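Local atomic coordinates of aspartyl-tRNA synthetase 2 (Thermus thermophilus, PDB entry 1N9W), a protein that attaches L-aspartate to both tRNA(Asp) and tRNA(Asn), activating the amino acid with ATP before transferring it to the acceptor end of the tRNA. Residues 54-59 against 115-120; 393-398 against 409-414. All coordinates share one frame; numbering follows the deposited sequence.

Interaction 1 of 2, residues 54-59 against 115-120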
loop_
_atom_site.group_PDB
_atom_site.type_symbol
_atom_site.label_atom_id
_atom_site.label_comp_id
_atom_site.label_asym_id
_atom_site.label_seq_id
_atom_site.Cartn_x
_atom_site.Cartn_y
_atom_site.Cartn_z
ATOM N N LEU B 54 -22.995 13.887 -25.849
ATOM C CA LEU B 54 -23.084 12.425 -25.867
ATOM C C LEU B 54 -22.874 11.799 -24.490
ATOM O O LEU B 54 -22.390 12.448 -23.567
ATOM C CB LEU B 54 -22.047 11.834 -26.847
ATOM C CG LEU B 54 -22.301 11.990 -28.355
ATOM C CD1 LEU B 54 -21.063 11.545 -29.183
ATOM C CD2 LEU B 54 -23.524 11.156 -28.735
ATOM N N PRO B 55 -23.266 10.520 -24.336
ATOM C CA PRO B 55 -23.086 9.831 -23.057
ATOM C C PRO B 55 -21.586 9.782 -22.746
ATOM O O PRO B 55 -20.752 9.766 -23.662
ATOM C CB PRO B 55 -23.667 8.445 -23.323
ATOM C CG PRO B 55 -24.738 8.719 -24.333
ATOM C CD PRO B 55 -24.099 9.725 -25.257
ATOM N N GLU B 56 -21.268 9.754 -21.456
ATOM C CA GLU B 56 -19.903 9.723 -20.943
ATOM C C GLU B 56 -19.193 11.074 -21.020
ATOM O O GLU B 56 -17.974 11.154 -20.884
ATOM C CB GLU B 56 -19.063 8.628 -21.630
ATOM C CG GLU B 56 -19.379 7.202 -21.153
ATOM C CD GLU B 56 -19.489 7.078 -19.629
ATOM O OE1 GLU B 56 -18.610 7.599 -18.903
ATOM O OE2 GLU B 56 -20.463 6.454 -19.152
ATOM N N SER B 57 -19.947 12.143 -21.257
ATOM C CA SER B 57 -19.344 13.474 -21.277
ATOM C C SER B 57 -19.211 13.858 -19.807
ATOM O O SER B 57 -20.038 13.454 -18.978
ATOM C CB SER B 57 -20.249 14.488 -21.991
ATOM O OG SER B 57 -20.121 14.408 -23.398
ATOM N N ALA B 58 -18.169 14.611 -19.470
ATOM C CA ALA B 58 -17.977 15.052 -18.092
ATOM C C ALA B 58 -18.817 16.311 -17.934
ATOM O O ALA B 58 -18.752 17.216 -18.767
ATOM C CB ALA B 58 -16.508 15.349 -17.830
ATOM N N LEU B 59 -19.603 16.368 -16.865
ATOM C CA LEU B 59 -20.485 17.506 -16.636
ATOM C C LEU B 59 -20.452 18.122 -15.248
ATOM O O LEU B 59 -20.004 17.523 -14.267
ATOM C CB LEU B 59 -21.935 17.087 -16.870
ATOM C CG LEU B 59 -22.397 16.324 -18.096
ATOM C CD1 LEU B 59 -23.860 15.990 -17.889
ATOM C CD2 LEU B 59 -22.192 17.139 -19.354
ATOM N N THR B 115 -15.621 0.895 -20.073
ATOM C CA THR B 115 -16.611 0.050 -19.393
ATOM C C THR B 115 -16.328 -0.081 -17.901
ATOM O O THR B 115 -17.218 -0.409 -17.119
ATOM C CB THR B 115 -16.647 -1.383 -19.985
ATOM O OG1 THR B 115 -15.327 -1.960 -19.948
ATOM C CG2 THR B 115 -17.140 -1.348 -21.410
ATOM N N LEU B 116 -15.091 0.186 -17.498
ATOM C CA LEU B 116 -14.747 0.079 -16.084
ATOM C C LEU B 116 -15.405 1.188 -15.269
ATOM O O LEU B 116 -15.449 1.123 -14.038
ATOM C CB LEU B 116 -13.234 0.113 -15.920
ATOM C CG LEU B 116 -12.650 -0.433 -14.622
ATOM C CD1 LEU B 116 -13.471 -1.615 -14.075
ATOM C CD2 LEU B 116 -11.225 -0.858 -14.921
ATOM N N ARG B 117 -15.930 2.194 -15.961
ATOM C CA ARG B 117 -16.583 3.300 -15.280
ATOM C C ARG B 117 -17.938 2.868 -14.708
ATOM O O ARG B 117 -18.449 3.498 -13.790
ATOM C CB ARG B 117 -16.757 4.486 -16.237
ATOM C CG ARG B 117 -15.459 5.118 -16.708
ATOM C CD ARG B 117 -15.782 6.290 -17.607
ATOM N NE ARG B 117 -14.626 6.946 -18.198
ATOM C CZ ARG B 117 -14.720 7.996 -19.012
ATOM N NH1 ARG B 117 -15.914 8.487 -19.315
ATOM N NH2 ARG B 117 -13.630 8.568 -19.523
ATOM N N GLY B 118 -18.506 1.783 -15.237
ATOM C CA GLY B 118 -19.788 1.310 -14.735
ATOM C C GLY B 118 -19.751 1.053 -13.237
ATOM O O GLY B 118 -18.700 0.693 -12.701
ATOM N N GLU B 119 -20.885 1.243 -12.565
ATOM C CA GLU B 119 -20.977 1.036 -11.115
ATOM C C GLU B 119 -20.609 -0.381 -10.683
ATOM O O GLU B 119 -19.851 -0.573 -9.734
ATOM C CB GLU B 119 -22.394 1.328 -10.601
ATOM C CG GLU B 119 -22.845 2.771 -10.700
ATOM C CD GLU B 119 -24.057 3.061 -9.809
ATOM O OE1 GLU B 119 -23.875 3.243 -8.585
ATOM O OE2 GLU B 119 -25.185 3.096 -10.336
ATOM N N LYS B 120 -21.171 -1.368 -11.370
ATOM C CA LYS B 120 -20.905 -2.749 -11.029
ATOM C C LYS B 120 -19.519 -3.185 -11.459
ATOM O O LYS B 120 -18.905 -4.031 -10.820
ATOM C CB LYS B 120 -21.952 -3.663 -11.661
ATOM C CG LYS B 120 -23.336 -3.522 -11.051
ATOM C CD LYS B 120 -24.292 -4.524 -11.674
ATOM C CE LYS B 120 -25.698 -4.391 -11.110
ATOM N NZ LYS B 120 -26.611 -5.371 -11.760
#

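Interaction 2 of 2, residues 393-398 against 409-414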
loop_
_atom_site.group_PDB
_atom_site.type_symbol
_atom_site.label_atom_id
_atom_site.label_comp_id
_atom_site.label_asym_id
_atom_site.label_seq_id
_atom_site.Cartn_x
_atom_site.Cartn_y
_atom_site.Cartn_z
ATOM N N GLY B 393 -4.193 -14.056 -1.564
ATOM C CA GLY B 393 -4.469 -13.694 -2.943
ATOM C C GLY B 393 -5.581 -12.672 -2.924
ATOM O O GLY B 393 -6.759 -13.030 -2.881
ATOM N N ALA B 394 -5.201 -11.397 -2.943
ATOM C CA ALA B 394 -6.163 -10.301 -2.900
ATOM C C ALA B 394 -7.341 -10.462 -3.860
ATOM O O ALA B 394 -8.490 -10.411 -3.433
ATOM C CB ALA B 394 -5.441 -8.967 -3.159
ATOM N N GLU B 395 -7.068 -10.658 -5.147
ATOM C CA GLU B 395 -8.151 -10.798 -6.110
ATOM C C GLU B 395 -9.069 -11.991 -5.883
ATOM O O GLU B 395 -10.278 -11.880 -6.075
ATOM C CB GLU B 395 -7.618 -10.862 -7.541
ATOM C CG GLU B 395 -7.173 -9.531 -8.102
ATOM C CD GLU B 395 -5.717 -9.264 -7.849
ATOM O OE1 GLU B 395 -5.298 -9.343 -6.672
ATOM O OE2 GLU B 395 -4.984 -8.988 -8.820
ATOM N N ARG B 396 -8.508 -13.131 -5.492
ATOM C CA ARG B 396 -9.328 -14.322 -5.260
ATOM C C ARG B 396 -10.280 -14.094 -4.106
ATOM O O ARG B 396 -11.453 -14.465 -4.167
ATOM C CB ARG B 396 -8.455 -15.529 -4.944
ATOM C CG ARG B 396 -7.767 -16.095 -6.141
ATOM C CD ARG B 396 -6.978 -17.316 -5.756
ATOM N NE ARG B 396 -6.458 -17.969 -6.948
ATOM C CZ ARG B 396 -5.690 -19.052 -6.941
ATOM N NH1 ARG B 396 -5.339 -19.626 -5.795
ATOM N NH2 ARG B 396 -5.273 -19.558 -8.091
ATOM N N LEU B 397 -9.760 -13.493 -3.044
ATOM C CA LEU B 397 -10.577 -13.207 -1.885
ATOM C C LEU B 397 -11.739 -12.326 -2.320
ATOM O O LEU B 397 -12.899 -12.626 -2.045
ATOM C CB LEU B 397 -9.746 -12.485 -0.828
ATOM C CG LEU B 397 -10.483 -11.935 0.394
ATOM C CD1 LEU B 397 -11.305 -13.033 1.066
ATOM C CD2 LEU B 397 -9.452 -11.366 1.343
ATOM N N THR B 398 -11.409 -11.246 -3.022
ATOM C CA THR B 398 -12.400 -10.285 -3.503
ATOM C C THR B 398 -13.405 -10.956 -4.423
ATOM O O THR B 398 -14.607 -10.713 -4.332
ATOM C CB THR B 398 -11.721 -9.129 -4.287
ATOM O OG1 THR B 398 -10.873 -8.383 -3.405
ATOM C CG2 THR B 398 -12.760 -8.200 -4.892
ATOM N N TYR B 409 -12.309 -9.997 -12.804
ATOM C CA TYR B 409 -13.288 -8.997 -12.386
ATOM C C TYR B 409 -12.856 -8.216 -11.147
ATOM O O TYR B 409 -13.523 -7.263 -10.747
ATOM C CB TYR B 409 -14.643 -9.659 -12.108
ATOM C CG TYR B 409 -15.440 -9.993 -13.350
ATOM C CD1 TYR B 409 -14.904 -10.807 -14.348
ATOM C CD2 TYR B 409 -16.724 -9.479 -13.537
ATOM C CE1 TYR B 409 -15.622 -11.099 -15.503
ATOM C CE2 TYR B 409 -17.453 -9.764 -14.691
ATOM C CZ TYR B 409 -16.895 -10.573 -15.671
ATOM O OH TYR B 409 -17.591 -10.852 -16.826
ATOM N N ALA B 410 -11.748 -8.625 -10.538
ATOM C CA ALA B 410 -11.236 -7.959 -9.344
ATOM C C ALA B 410 -9.912 -7.286 -9.664
ATOM O O ALA B 410 -9.214 -6.799 -8.776
ATOM C CB ALA B 410 -11.047 -8.973 -8.228
ATOM N N ARG B 411 -9.582 -7.263 -10.949
ATOM C CA ARG B 411 -8.342 -6.679 -11.440
ATOM C C ARG B 411 -8.721 -5.505 -12.356
ATOM O O ARG B 411 -9.628 -5.630 -13.183
ATOM C CB ARG B 411 -7.576 -7.757 -12.218
ATOM C CG ARG B 411 -6.145 -7.429 -12.602
ATOM C CD ARG B 411 -5.209 -7.490 -11.407
ATOM N NE ARG B 411 -3.805 -7.387 -11.814
ATOM C CZ ARG B 411 -2.776 -7.335 -10.971
ATOM N NH1 ARG B 411 -2.980 -7.375 -9.661
ATOM N NH2 ARG B 411 -1.540 -7.246 -11.441
ATOM N N ALA B 412 -8.041 -4.370 -12.197
ATOM C CA ALA B 412 -8.328 -3.189 -13.009
ATOM C C ALA B 412 -8.036 -3.436 -14.486
ATOM O O ALA B 412 -8.898 -3.243 -15.344
ATOM C CB ALA B 412 -7.514 -1.995 -12.514
ATOM N N PHE B 413 -6.816 -3.864 -14.779
ATOM C CA PHE B 413 -6.427 -4.130 -16.156
ATOM C C PHE B 413 -5.782 -5.512 -16.289
ATOM O O PHE B 413 -4.555 -5.634 -16.315
ATOM C CB PHE B 413 -5.449 -3.063 -16.647
ATOM C CG PHE B 413 -5.861 -1.650 -16.310
ATOM C CD1 PHE B 413 -5.433 -1.047 -15.127
ATOM C CD2 PHE B 413 -6.661 -0.917 -17.184
ATOM C CE1 PHE B 413 -5.791 0.260 -14.821
ATOM C CE2 PHE B 413 -7.026 0.390 -16.887
ATOM C CZ PHE B 413 -6.589 0.982 -15.704
ATOM N N PRO B 414 -6.608 -6.573 -16.379
ATOM C CA PRO B 414 -6.108 -7.947 -16.510
ATOM C C PRO B 414 -5.232 -8.126 -17.750
ATOM O O PRO B 414 -5.183 -7.188 -18.579
ATOM C CB PRO B 414 -7.390 -8.769 -16.596
ATOM C CG PRO B 414 -8.364 -7.961 -15.805
ATOM C CD PRO B 414 -8.078 -6.565 -16.290
#

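Interaction 1 of 2, residues 54-59 against 115-120
R117 reaches across from the catalytic domain to E56 in the N-terminal OB-fold domain and forms a salt bridge with it. R117 NH1 donates to E56 OE1 at 2.9 Å, with an N-H...O angle of 155°. The oxygen lies almost in the guanidinium plane, at its edge. It takes the proton on its anti lone pair, the one turned from OE2. The carboxylate and guanidinium planes are 59° apart. One N-H meets the anti side of OE1, so this is not a flat two-pronged bridge. R117 runs straight from CG to NE, with chi2 and chi3 both near 180°, and this length lets it span the gap: the CA atoms of E56 and R117 are 9.2 Å apart. E56 instead bends at chi2.

Both charged groups have further partners. E56 OE1 also meets R37 NH2 of the same chain in a salt bridge. R117 NH1 also donates to the carbonyl O of Y382 in the second subunit.

R117 CD lies 3.4 Å from E56 OE1. Outside the two segments, F21 of strand 15-28 packs against both side chains.

E56 is the third residue of a type II turn from L54 to S57. S57 OG donates to L54 O at 3.0 Å across this turn. R117 lies in a type I turn just before helix 119-141.

The contact is therefore a buried, mainly electrostatic link between two domains. Two arginines share one glutamate oxygen, which probably favours its ionised form.

Interaction 2 of 2, residues 393-398 against 409-414
The start of helix 394-402 carries residues of the predicted ATP site, and the chain after that helix folds back against it here. G393 caps the helix. E395, the second residue of the helix, makes the main contacts with A410 and R411. R411 NH1 donates to E395 OE2 at 2.7 Å in a salt bridge. The bond is bent, with an N-H...O angle of 131°. OE2 is met on its syn side, and it lies 33° out of the guanidinium plane. The two flat groups are nevertheless nearly parallel, with planes 10° apart. R411 leaves the backbone with CG anti to N, then bends at chi2, which brings its guanidinium back to the helix.

Other partners hold the two charged ends. R411 NH2 pairs with E213, and E395 OE1 accepts from the backbone N of L215.

A410 packs against the helix. Its CB lies 3.8 Å from T398 CG2, while its carbonyl O is 3.5 Å from E395 CG. T398 OG1 turns back to A394 O at 3.1 Å, leaving CG2 to meet the alanine.

Strand 387-393 running into helix 394-402, with R396 of the predicted ATP site on the first turn, is consistent with motif 3 of class II aminoacyl-tRNA synthetases.

Overall arrangement
Interaction 1 comes first along the chain and closes before interaction 2 opens. Their centres are 21 Å apart. Interaction 1 lies between domains, about 24 Å from the centre of the chain, and joins the OB-fold to the start of helix 119-141. Interaction 2 lies inside the catalytic domain, only 6 Å from that centre, where strand 387-393 of the mixed sheet passes into helix 394-402. Helix 119-141 relates the two: it starts in segment 115-120, and its Q128 and L131 pack on the helix of interaction 2. L116 CD2 touches A412 O at 3.4 Å. Both contacts reach the second subunit, interaction 2 through A412 and F413 in its loop, so both lie near the dimer interface.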